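Side-chain contact in malate oxidoreductase (Thermotoga maritima, PDB 1VL6), which probably catalyses the NAD-dependent oxidative decarboxylation of malate to pyruvate, as malic enzymes do: residues N379-T382 with A383-S387. Numbering follows the deposited sequence.
Sequences NVYT and AVKGS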
# COMPACT_ATOMS: atom_id res chain seq x y z
N ASN A 379 -10.95 -21.97 -6.62
CA ASN A 379 -11.52 -23.29 -6.46
C ASN A 379 -10.90 -24.07 -5.32
O ASN A 379 -11.59 -24.71 -4.58
CB ASN A 379 -11.42 -24.10 -7.73
CG ASN A 379 -12.28 -23.55 -8.85
OD1 ASN A 379 -13.23 -22.76 -8.66
ND2 ASN A 379 -11.93 -23.92 -10.05
N VAL A 380 -9.60 -23.97 -5.15
CA VAL A 380 -8.93 -24.65 -4.06
C VAL A 380 -9.39 -24.06 -2.72
O VAL A 380 -9.74 -24.76 -1.78
CB VAL A 380 -7.40 -24.51 -4.21
CG1 VAL A 380 -6.71 -25.02 -2.98
CG2 VAL A 380 -6.92 -25.25 -5.44
N TYR A 381 -9.39 -22.74 -2.64
CA TYR A 381 -9.89 -22.08 -1.45
C TYR A 381 -11.29 -22.56 -1.11
O TYR A 381 -11.55 -22.89 0.01
CB TYR A 381 -9.92 -20.55 -1.62
CG TYR A 381 -10.77 -19.87 -0.59
CD1 TYR A 381 -10.37 -19.78 0.71
CD2 TYR A 381 -11.97 -19.29 -0.95
CE1 TYR A 381 -11.16 -19.10 1.66
CE2 TYR A 381 -12.76 -18.62 -0.03
CZ TYR A 381 -12.35 -18.54 1.28
OH TYR A 381 -13.18 -17.91 2.20
N THR A 382 -12.19 -22.55 -2.09
CA THR A 382 -13.58 -22.97 -1.82
C THR A 382 -13.61 -24.43 -1.35
O THR A 382 -14.31 -24.81 -0.42
CB THR A 382 -14.42 -22.89 -3.07
OG1 THR A 382 -14.60 -21.54 -3.48
CG2 THR A 382 -15.82 -23.36 -2.74
N ALA A 383 -12.84 -25.25 -2.01
CA ALA A 383 -12.83 -26.66 -1.67
C ALA A 383 -12.39 -26.86 -0.21
O ALA A 383 -13.04 -27.59 0.56
CB ALA A 383 -11.91 -27.45 -2.60
N VAL A 384 -11.31 -26.19 0.16
CA VAL A 384 -10.74 -26.37 1.47
C VAL A 384 -11.62 -25.80 2.59
O VAL A 384 -11.88 -26.44 3.60
CB VAL A 384 -9.34 -25.80 1.48
CG1 VAL A 384 -8.75 -25.83 2.87
CG2 VAL A 384 -8.43 -26.61 0.56
N LYS A 385 -12.12 -24.59 2.36
CA LYS A 385 -13.06 -23.95 3.26
C LYS A 385 -14.26 -24.86 3.49
O LYS A 385 -14.72 -24.97 4.60
CB LYS A 385 -13.42 -22.62 2.63
CG LYS A 385 -14.51 -21.76 3.25
CD LYS A 385 -14.76 -20.54 2.29
CE LYS A 385 -16.25 -20.11 2.11
NZ LYS A 385 -16.88 -19.49 3.35
N GLY A 386 -14.74 -25.54 2.47
CA GLY A 386 -15.96 -26.36 2.58
C GLY A 386 -15.83 -27.73 3.21
O GLY A 386 -16.85 -28.32 3.53
N SER A 387 -14.61 -28.26 3.39
CA SER A 387 -14.43 -29.64 3.88
C SER A 387 -14.08 -29.84 5.33
O SER A 387 -13.31 -29.12 5.87
CB SER A 387 -13.27 -30.37 3.20
OG SER A 387 -13.03 -29.88 1.93
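The last two turns of the C-terminal helix 374-386 bring Tyr381 and Lys385 together, one turn apart on the same flank. With CG anti to the backbone N (chi1 164°), the Tyr381 ring leans forward along the helix toward Lys385. CB of the lysine sits over one ring face, 4.3 Å above the plane and shifted toward the rim. Further out the lysine chain crosses the phenol end obliquely, Lys385 CD 3.3 Å from Tyr381 CZ. The hydroxyl of Tyr381 hydrogen-bonds to Glu339 OE2, the same oxygen with which Lys385 NZ makes a weak, long ion pair; Lys335 adds a cation-pi contact to the ring. With an alanine at Tyr381 the ring and its hydroxyl are gone, which would probably leave the Lys385 chain freer to swing and Glu339 short of one partner.

Underneath runs the alpha-helical ladder, with Lys385 N bonding Tyr381 O at 3.0 Å and Val384 N bonding Val380 O at 2.9 Å. Val380 CG1 and Val384 CG2 meet more loosely, at 4.2 Å. Just past Gly386, Ser387 OG turns back to Ala383 O at 2.7 Å and also hydrogen-bonds Ser351 OG. Ala383 and Val380 pack on helix 346-358, through Ser351 and Ala355 and through Ile356 respectively, while the tyrosine-lysine pair meets helix 330-340 by way of Lys335 and Glu339.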